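Long-range contacts in beta sliding clamp (Pseudomonas aeruginosa, PDB 6AMS), which probably forms a ring-shaped head-to-tail dimer around DNA, tethering DNA polymerases and other proteins to it and making the polymerases processive: residues S31-V36 with V70-L75; G220-R225 with L237-F242; L284-G289 with G314-G319. All blocks are in the same frame, centred on the assembly; numbering follows the deposited sequence.

Interaction 1 (S31-V36 with V70-L75); sequences SNVLLV and VPARKL
V33 and V70 form an antiparallel hydrogen-bonded pair where strand 32-38 runs beside the last residues of strand 66-71. V33 N reaches V70 O at 2.7 Å, and V70 N returns the bond to V33 O. At the next pair, N32 with P71, the CA atoms close to 4.0 Å, and the proline, at the N-cap of helix 72-81, turns the chain out of the sheet. The first helical residue bonds back to the turn just ahead of strand 32-38, A72 N to S31 O at 2.9 Å, almost straight (171°) and in the carbonyl plane.

On the face of the sheet carrying V33 and V70, these side chains lie side by side, pointing the same way. V33 places CG1 between its own N and carbonyl carbon (chi1 53°), which sets that methyl 3.7 Å from V70 CG2. L35 crosses V70 at about a right angle and meets L75 tip to tip, CD1 to CD2 at 4.2 Å, while A72 CB fills in against V33 CB. N32 leans instead over the V70-P71 peptide, its ND2 hydrogen-bonded to T69 OG1.

In this N-terminal clamp domain, edge strand 66-71 thus runs into helix 72-81, packed on the V33/L35 side. V33 touches L44 of strand 41-47 and V17 of helix 7-18, L75 touches L14, and K74 salt-bridges E301 of the second subunit across the ring interface.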
loop_
_atom_site.group_PDB
_atom_site.type_symbol
_atom_site.label_atom_id
_atom_site.label_comp_id
_atom_site.label_asym_id
_atom_site.label_seq_id
_atom_site.Cartn_x
_atom_site.Cartn_y
_atom_site.Cartn_z
ATOM N N SER A 31 8.398 1.767 -22.518
ATOM C CA SER A 31 8.543 2.570 -21.303
ATOM C C SER A 31 8.878 4.042 -21.623
ATOM O O SER A 31 8.986 4.826 -20.710
ATOM C CB SER A 31 9.531 1.909 -20.335
ATOM O OG SER A 31 10.774 1.777 -20.955
ATOM N N ASN A 32 8.984 4.399 -22.902
ATOM C CA ASN A 32 9.079 5.804 -23.317
ATOM C C ASN A 32 7.747 6.435 -23.658
ATOM O O ASN A 32 6.807 5.764 -24.013
ATOM C CB ASN A 32 10.023 5.972 -24.507
ATOM C CG ASN A 32 11.478 5.739 -24.135
ATOM O OD1 ASN A 32 11.796 5.283 -23.031
ATOM N ND2 ASN A 32 12.371 6.075 -25.062
ATOM N N VAL A 33 7.681 7.744 -23.484
ATOM C CA VAL A 33 6.551 8.551 -23.921
ATOM C C VAL A 33 6.983 9.209 -25.230
ATOM O O VAL A 33 8.133 9.655 -25.366
ATOM C CB VAL A 33 6.113 9.626 -22.894
ATOM C CG1 VAL A 33 7.249 10.539 -22.434
ATOM C CG2 VAL A 33 4.926 10.431 -23.420
ATOM N N LEU A 34 6.062 9.223 -26.203
ATOM C CA LEU A 34 6.270 9.860 -27.501
ATOM C C LEU A 34 5.818 11.302 -27.377
ATOM O O LEU A 34 4.668 11.560 -26.985
ATOM C CB LEU A 34 5.483 9.160 -28.603
ATOM C CG LEU A 34 5.354 9.927 -29.903
ATOM C CD1 LEU A 34 6.721 9.956 -30.554
ATOM C CD2 LEU A 34 4.303 9.345 -30.847
ATOM N N LEU A 35 6.727 12.225 -27.678
ATOM C CA LEU A 35 6.472 13.659 -27.630
ATOM C C LEU A 35 6.530 14.181 -29.055
ATOM O O LEU A 35 7.480 13.927 -29.755
ATOM C CB LEU A 35 7.525 14.370 -26.780
ATOM C CG LEU A 35 7.729 13.935 -25.330
ATOM C CD1 LEU A 35 8.823 14.766 -24.685
ATOM C CD2 LEU A 35 6.439 14.058 -24.541
ATOM N N VAL A 36 5.512 14.925 -29.459
ATOM C CA VAL A 36 5.359 15.466 -30.802
ATOM C C VAL A 36 4.953 16.918 -30.644
ATOM O O VAL A 36 3.961 17.200 -30.004
ATOM C CB VAL A 36 4.282 14.727 -31.615
ATOM C CG1 VAL A 36 4.161 15.275 -33.025
ATOM C CG2 VAL A 36 4.586 13.231 -31.672
ATOM N N VAL A 70 11.187 9.515 -24.955
ATOM C CA VAL A 70 12.018 9.576 -23.766
ATOM C C VAL A 70 11.372 8.737 -22.679
ATOM O O VAL A 70 10.167 8.538 -22.693
ATOM C CB VAL A 70 12.160 11.016 -23.238
ATOM C CG1 VAL A 70 12.941 11.881 -24.208
ATOM C CG2 VAL A 70 10.797 11.620 -22.964
ATOM N N PRO A 71 12.175 8.244 -21.727
ATOM C CA PRO A 71 11.615 7.419 -20.631
ATOM C C PRO A 71 10.548 8.165 -19.840
ATOM O O PRO A 71 10.778 9.261 -19.342
ATOM C CB PRO A 71 12.846 7.058 -19.773
ATOM C CG PRO A 71 13.933 7.987 -20.201
ATOM C CD PRO A 71 13.639 8.384 -21.618
ATOM N N ALA A 72 9.386 7.555 -19.749
ATOM C CA ALA A 72 8.164 8.204 -19.266
ATOM C C ALA A 72 8.220 8.451 -17.786
ATOM O O ALA A 72 8.063 9.592 -17.350
ATOM C CB ALA A 72 6.952 7.354 -19.605
ATOM N N ARG A 73 8.431 7.383 -17.027
ATOM C CA ARG A 73 8.591 7.448 -15.569
ATOM C C ARG A 73 9.655 8.534 -15.221
ATOM O O ARG A 73 9.376 9.423 -14.433
ATOM C CB ARG A 73 9.060 6.083 -15.020
ATOM C CG ARG A 73 8.058 5.003 -14.962
ATOM C CD ARG A 73 7.181 5.195 -13.734
ATOM N NE ARG A 73 5.808 4.895 -14.106
ATOM C CZ ARG A 73 4.722 5.089 -13.332
ATOM N NH1 ARG A 73 4.831 5.622 -12.098
ATOM N NH2 ARG A 73 3.524 4.754 -13.823
ATOM N N LYS A 74 10.840 8.499 -15.844
ATOM C CA LYS A 74 11.886 9.454 -15.497
ATOM C C LYS A 74 11.502 10.898 -15.815
ATOM O O LYS A 74 11.781 11.777 -15.007
ATOM C CB LYS A 74 13.224 9.112 -16.156
ATOM C CG LYS A 74 14.047 8.085 -15.402
ATOM C CD LYS A 74 15.218 7.627 -16.249
ATOM C CE LYS A 74 15.867 6.370 -15.703
ATOM N NZ LYS A 74 16.918 5.920 -16.669
ATOM N N LEU A 75 10.868 11.156 -16.964
ATOM C CA LEU A 75 10.436 12.522 -17.288
ATOM C C LEU A 75 9.406 12.984 -16.276
ATOM O O LEU A 75 9.458 14.128 -15.831
ATOM C CB LEU A 75 9.839 12.652 -18.723
ATOM C CG LEU A 75 9.477 14.088 -19.169
ATOM C CD1 LEU A 75 10.646 15.049 -19.039
ATOM C CD2 LEU A 75 8.967 14.099 -20.590
#

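Interaction 2 (G220-R225 with L237-F242); sequences GQHHIR and LVDGKF. With PO4 (phosphate ion), chain E.
O1 of the bound phosphate is gripped by two successive backbone amides, those of Q221 and H222, and H222 is also the residue whose carbonyl meets L237. Q221 N gives the shorter bond, 2.9 Å to O1. H222 N is shared between two oxygens, at 3.3 Å from O1 and 3.2 Å from O2. The imidazoles stand around this amide site with their edges to the anion: H223 CD2 lies 3.4 Å from O2, near the plane of its ring, and the H222 ring likewise turns an edge to O1. The H223 ring also makes a weak hydrogen bond from ND1 to S235 O. The ion probably comes from the crystallisation liquor, so it marks a place where turn amides can hold an anion and implies no physiological ligand.

This turn closes a beta hairpin, G220 N bonding H223 O, between strands 214-219 and 223-227 of the antiparallel sheet that the N-terminal and central domains share. Residues 237-242 leave the next strand, 231-236, and cross to strand 192-197 of another sheet, where V238 pairs with I195 through the backbone and L237 touches V194.

Between turn and crossing segment the polar link is modest: L237 N meets H222 O at 3.3 Å, with the donor 54° out of the carbonyl plane. The leucine side chain does most of the touching. With CG anti to the carbonyl carbon (chi1 -58°), L237 sets CD1 against the turn backbone, 3.6 Å from G220 O, and sends CD2 across I224, 3.9 Å from its CG2. Farther out, D239 approaches the H222 ring obliquely, and any electrostatic attraction between them would probably be slight.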
loop_
_atom_site.group_PDB
_atom_site.type_symbol
_atom_site.label_atom_id
_atom_site.label_comp_id
_atom_site.label_asym_id
_atom_site.label_seq_id
_atom_site.Cartn_x
_atom_site.Cartn_y
_atom_site.Cartn_z
ATOM N N GLY A 220 -15.273 -0.145 -33.487
ATOM C CA GLY A 220 -14.814 -0.732 -34.726
ATOM C C GLY A 220 -14.723 -2.232 -34.609
ATOM O O GLY A 220 -15.254 -2.842 -33.683
ATOM N N GLN A 221 -14.054 -2.811 -35.585
ATOM C CA GLN A 221 -13.869 -4.256 -35.708
ATOM C C GLN A 221 -12.706 -4.699 -34.873
ATOM O O GLN A 221 -12.708 -5.809 -34.368
ATOM C CB GLN A 221 -13.631 -4.676 -37.178
ATOM C CG GLN A 221 -14.549 -4.114 -38.276
ATOM C CD GLN A 221 -16.012 -4.522 -38.148
ATOM O OE1 GLN A 221 -16.573 -4.551 -37.049
ATOM N NE2 GLN A 221 -16.637 -4.833 -39.281
ATOM N N HIS A 222 -11.682 -3.852 -34.757
ATOM C CA HIS A 222 -10.501 -4.169 -33.962
ATOM C C HIS A 222 -10.134 -3.125 -32.899
ATOM O O HIS A 222 -9.159 -3.349 -32.171
ATOM C CB HIS A 222 -9.319 -4.464 -34.901
ATOM C CG HIS A 222 -9.569 -5.616 -35.828
ATOM N ND1 HIS A 222 -9.311 -6.926 -35.486
ATOM C CD2 HIS A 222 -10.095 -5.651 -37.074
ATOM C CE1 HIS A 222 -9.657 -7.716 -36.485
ATOM N NE2 HIS A 222 -10.132 -6.967 -37.462
ATOM N N HIS A 223 -10.852 -2.013 -32.779
ATOM C CA HIS A 223 -10.527 -1.038 -31.728
ATOM C C HIS A 223 -11.750 -0.292 -31.192
ATOM O O HIS A 223 -12.765 -0.168 -31.862
ATOM C CB HIS A 223 -9.564 0.099 -32.202
ATOM C CG HIS A 223 -8.239 -0.344 -32.744
ATOM N ND1 HIS A 223 -7.177 -0.682 -31.936
ATOM C CD2 HIS A 223 -7.830 -0.565 -34.014
ATOM C CE1 HIS A 223 -6.162 -1.065 -32.686
ATOM N NE2 HIS A 223 -6.532 -1.003 -33.950
ATOM N N ILE A 224 -11.634 0.169 -29.956
ATOM C CA ILE A 224 -12.551 1.116 -29.367
ATOM C C ILE A 224 -11.753 2.390 -29.115
ATOM O O ILE A 224 -10.605 2.332 -28.676
ATOM C CB ILE A 224 -13.216 0.586 -28.081
ATOM C CG1 ILE A 224 -14.126 1.638 -27.477
ATOM C CG2 ILE A 224 -12.209 0.161 -27.030
ATOM C CD1 ILE A 224 -15.101 1.071 -26.473
ATOM N N ARG A 225 -12.391 3.526 -29.288
ATOM C CA ARG A 225 -11.798 4.788 -28.996
ATOM C C ARG A 225 -12.650 5.622 -28.095
ATOM O O ARG A 225 -13.812 5.730 -28.289
ATOM C CB ARG A 225 -11.513 5.552 -30.255
ATOM C CG ARG A 225 -10.316 6.449 -30.121
ATOM C CD ARG A 225 -10.374 7.638 -31.013
ATOM N NE ARG A 225 -10.536 7.216 -32.376
ATOM C CZ ARG A 225 -11.015 7.968 -33.350
ATOM N NH1 ARG A 225 -11.358 9.224 -33.120
ATOM N NH2 ARG A 225 -11.123 7.461 -34.556
ATOM N N LEU A 237 -9.281 -4.765 -29.228
ATOM C CA LEU A 237 -10.392 -5.575 -28.785
ATOM C C LEU A 237 -9.987 -7.026 -28.805
ATOM O O LEU A 237 -9.026 -7.407 -29.486
ATOM C CB LEU A 237 -11.575 -5.402 -29.727
ATOM C CG LEU A 237 -12.115 -3.999 -29.907
ATOM C CD1 LEU A 237 -13.253 -4.050 -30.885
ATOM C CD2 LEU A 237 -12.574 -3.427 -28.598
ATOM N N VAL A 238 -10.754 -7.809 -28.060
ATOM C CA VAL A 238 -10.571 -9.235 -27.963
ATOM C C VAL A 238 -11.252 -9.842 -29.172
ATOM O O VAL A 238 -12.428 -9.609 -29.438
ATOM C CB VAL A 238 -11.182 -9.800 -26.670
ATOM C CG1 VAL A 238 -10.961 -11.302 -26.587
ATOM C CG2 VAL A 238 -10.588 -9.102 -25.459
ATOM N N ASP A 239 -10.467 -10.600 -29.913
ATOM C CA ASP A 239 -10.874 -11.267 -31.109
ATOM C C ASP A 239 -11.513 -12.522 -30.653
ATOM O O ASP A 239 -10.934 -13.272 -29.939
ATOM C CB ASP A 239 -9.634 -11.620 -31.873
ATOM C CG ASP A 239 -9.736 -11.320 -33.307
ATOM O OD1 ASP A 239 -10.834 -11.127 -33.809
ATOM O OD2 ASP A 239 -8.691 -11.308 -33.948
ATOM N N GLY A 240 -12.700 -12.778 -31.115
ATOM C CA GLY A 240 -13.423 -13.922 -30.674
ATOM C C GLY A 240 -14.842 -13.524 -30.386
ATOM O O GLY A 240 -15.188 -12.366 -30.389
ATOM N N LYS A 241 -15.686 -14.494 -30.108
ATOM C CA LYS A 241 -17.056 -14.189 -29.872
ATOM C C LYS A 241 -17.443 -14.416 -28.447
ATOM O O LYS A 241 -17.186 -15.455 -27.897
ATOM C CB LYS A 241 -17.950 -14.964 -30.821
ATOM C CG LYS A 241 -19.126 -14.151 -31.364
ATOM C CD LYS A 241 -20.040 -14.934 -32.289
ATOM C CE LYS A 241 -20.789 -16.005 -31.519
ATOM N NZ LYS A 241 -21.591 -16.920 -32.369
ATOM N N PHE A 242 -18.044 -13.391 -27.858
ATOM C CA PHE A 242 -18.494 -13.442 -26.485
ATOM C C PHE A 242 -19.632 -14.439 -26.417
ATOM O O PHE A 242 -20.456 -14.501 -27.322
ATOM C CB PHE A 242 -18.962 -12.060 -26.023
ATOM C CG PHE A 242 -18.860 -11.850 -24.539
ATOM C CD1 PHE A 242 -17.723 -11.297 -23.982
ATOM C CD2 PHE A 242 -19.899 -12.212 -23.702
ATOM C CE1 PHE A 242 -17.624 -11.108 -22.619
ATOM C CE2 PHE A 242 -19.807 -12.025 -22.337
ATOM C CZ PHE A 242 -18.668 -11.472 -21.795
HETATM P P PO4 E . -11.024 -0.951 -37.131
HETATM O O1 PO4 E . -12.036 -2.012 -37.452
HETATM O O2 PO4 E . -10.822 -0.880 -35.645
HETATM O O3 PO4 E . -11.542 0.369 -37.632
HETATM O O4 PO4 E . -9.718 -1.274 -37.802
#

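Interaction 3 (L284-G289 with G314-G319); sequences LQLSNG and GNLEIG
Q285 NE2 donates to E317 OE1 over 2.8 Å, a nearly straight bond (164° at the hydrogen) between residues paired across two antiparallel strands. The hydrogen bond lies in the amide plane of Q285, yet it meets the carboxylate from above, 75° out of its plane. The amide and carboxylate planes are themselves almost perpendicular. Both side chains rise from the same face of the sheet and run alongside each other, CG to CG at 3.8 Å. Q285 turns its CG away from its carbonyl carbon (chi1 -74°) and continues extended, which carries the amide to the carboxylate. E317 has a further partner on OE2, a long, weak ion pair with R283, so the carboxylate probably feels some positive charge as well.

The backbones close in regular register. L284 and I318 exchange two bonds, with L284 N to I318 O at 2.9 Å, and L286 and L316 do the same, L286 N to L316 O being 3.0 Å. Between them E317 CA points a hydrogen at L284 O, 3.3 Å away, a weak contact common in antiparallel sheets. Strand 316-321 pairs here with 281-287 in an antiparallel sheet of the C-terminal domain, and its G319 is also bonded through the backbone to M365, while strand 281-287 turns back into strand 290-296.

The opposite face carries the aliphatic residues. I318 CG2 packs on L284 CB at 3.9 Å, and L286 and L316 come together through their CB atoms. L284 continues onto L291 and I293 of strand 290-296, and L286 onto V257 of strand 255-260. Where strand 281-287 ends and 316-321 begins, N315 OD1 lies 3.1 Å from S287 CB, and N288 OD1 is hydrogen-bonded to G313 N just ahead of residues 314-319.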
loop_
_atom_site.group_PDB
_atom_site.type_symbol
_atom_site.label_atom_id
_atom_site.label_comp_id
_atom_site.label_asym_id
_atom_site.label_seq_id
_atom_site.Cartn_x
_atom_site.Cartn_y
_atom_site.Cartn_z
ATOM N N LEU A 284 -25.733 -22.066 2.843
ATOM C CA LEU A 284 -26.919 -21.302 3.155
ATOM C C LEU A 284 -28.110 -22.211 3.389
ATOM O O LEU A 284 -28.363 -23.128 2.624
ATOM C CB LEU A 284 -27.242 -20.339 2.018
ATOM C CG LEU A 284 -26.765 -18.896 2.063
ATOM C CD1 LEU A 284 -25.321 -18.785 2.493
ATOM C CD2 LEU A 284 -26.976 -18.240 0.714
ATOM N N GLN A 285 -28.813 -21.971 4.483
ATOM C CA GLN A 285 -30.018 -22.719 4.782
ATOM C C GLN A 285 -31.113 -21.702 4.909
ATOM O O GLN A 285 -31.112 -20.871 5.828
ATOM C CB GLN A 285 -29.875 -23.542 6.045
ATOM C CG GLN A 285 -28.989 -24.761 5.819
ATOM C CD GLN A 285 -28.854 -25.626 7.041
ATOM O OE1 GLN A 285 -28.799 -25.115 8.149
ATOM N NE2 GLN A 285 -28.849 -26.924 6.861
ATOM N N LEU A 286 -32.009 -21.735 3.929
ATOM C CA LEU A 286 -33.072 -20.772 3.823
ATOM C C LEU A 286 -34.362 -21.453 4.260
ATOM O O LEU A 286 -34.672 -22.579 3.854
ATOM C CB LEU A 286 -33.183 -20.267 2.378
ATOM C CG LEU A 286 -34.251 -19.221 2.122
ATOM C CD1 LEU A 286 -33.911 -17.890 2.748
ATOM C CD2 LEU A 286 -34.437 -19.046 0.633
ATOM N N SER A 287 -35.108 -20.748 5.098
ATOM C CA SER A 287 -36.437 -21.172 5.514
ATOM C C SER A 287 -37.229 -19.914 5.773
ATOM O O SER A 287 -36.683 -18.799 5.751
ATOM C CB SER A 287 -36.346 -22.028 6.785
ATOM O OG SER A 287 -35.726 -21.285 7.824
ATOM N N ASN A 288 -38.516 -20.093 6.017
ATOM C CA ASN A 288 -39.438 -18.968 6.232
ATOM C C ASN A 288 -38.854 -17.930 7.193
ATOM O O ASN A 288 -38.533 -18.236 8.343
ATOM C CB ASN A 288 -40.796 -19.490 6.710
ATOM C CG ASN A 288 -41.562 -20.239 5.606
ATOM O OD1 ASN A 288 -41.310 -20.093 4.391
ATOM N ND2 ASN A 288 -42.488 -21.077 6.026
ATOM N N GLY A 289 -38.674 -16.728 6.654
ATOM C CA GLY A 289 -38.140 -15.589 7.370
ATOM C C GLY A 289 -36.795 -15.797 8.030
ATOM O O GLY A 289 -36.530 -15.180 9.060
ATOM N N GLY A 314 -40.557 -23.022 0.375
ATOM C CA GLY A 314 -39.824 -24.249 0.690
ATOM C C GLY A 314 -38.416 -24.011 1.201
ATOM O O GLY A 314 -37.776 -22.994 0.893
ATOM N N ASN A 315 -37.945 -24.954 2.011
ATOM C CA ASN A 315 -36.588 -24.913 2.531
ATOM C C ASN A 315 -35.610 -25.098 1.388
ATOM O O ASN A 315 -35.912 -25.803 0.426
ATOM C CB ASN A 315 -36.348 -26.006 3.582
ATOM C CG ASN A 315 -36.979 -25.684 4.920
ATOM O OD1 ASN A 315 -37.338 -24.538 5.214
ATOM N ND2 ASN A 315 -37.175 -26.727 5.723
ATOM N N LEU A 316 -34.434 -24.506 1.537
ATOM C CA LEU A 316 -33.420 -24.596 0.517
ATOM C C LEU A 316 -31.999 -24.544 1.050
ATOM O O LEU A 316 -31.578 -23.551 1.622
ATOM C CB LEU A 316 -33.612 -23.469 -0.494
ATOM C CG LEU A 316 -32.450 -23.232 -1.448
ATOM C CD1 LEU A 316 -32.355 -24.360 -2.455
ATOM C CD2 LEU A 316 -32.599 -21.894 -2.148
ATOM N N GLU A 317 -31.285 -25.650 0.900
ATOM C CA GLU A 317 -29.880 -25.699 1.248
ATOM C C GLU A 317 -29.096 -25.460 -0.031
ATOM O O GLU A 317 -29.325 -26.133 -1.035
ATOM C CB GLU A 317 -29.481 -27.037 1.864
ATOM C CG GLU A 317 -28.273 -26.902 2.792
ATOM C CD GLU A 317 -28.130 -28.025 3.818
ATOM O OE1 GLU A 317 -29.130 -28.382 4.498
ATOM O OE2 GLU A 317 -27.021 -28.537 3.979
ATOM N N ILE A 318 -28.178 -24.504 -0.014
ATOM C CA ILE A 318 -27.415 -24.170 -1.207
ATOM C C ILE A 318 -26.034 -23.616 -0.870
ATOM O O ILE A 318 -25.858 -22.929 0.115
ATOM C CB ILE A 318 -28.222 -23.183 -2.081
ATOM C CG1 ILE A 318 -27.625 -23.036 -3.479
ATOM C CG2 ILE A 318 -28.376 -21.845 -1.386
ATOM C CD1 ILE A 318 -28.558 -22.404 -4.475
ATOM N N GLY A 319 -25.059 -23.920 -1.709
ATOM C CA GLY A 319 -23.703 -23.472 -1.517
ATOM C C GLY A 319 -23.217 -22.429 -2.508
ATOM O O GLY A 319 -23.506 -22.493 -3.688
#

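How the interactions relate
The three contacts come in series along the chain, one in each of the N-terminal, central and C-terminal domains. Interaction 1 and interaction 2 both reach the same eight-stranded sheet, which runs from strand 66-71 to strand 126-131; their centres are about 28 Å apart. Interaction 3 belongs to a separate sheet of the C-terminal domain, its centre about 42 Å from that of interaction 2 and about 58 Å from that of interaction 1, which lies on the opposite side of the chain's centre. Interaction 2 sits where the first shared sheet meets another, containing strand 192-197, that joins the central and C-terminal domains, so shared sheets link successive domains into the arc.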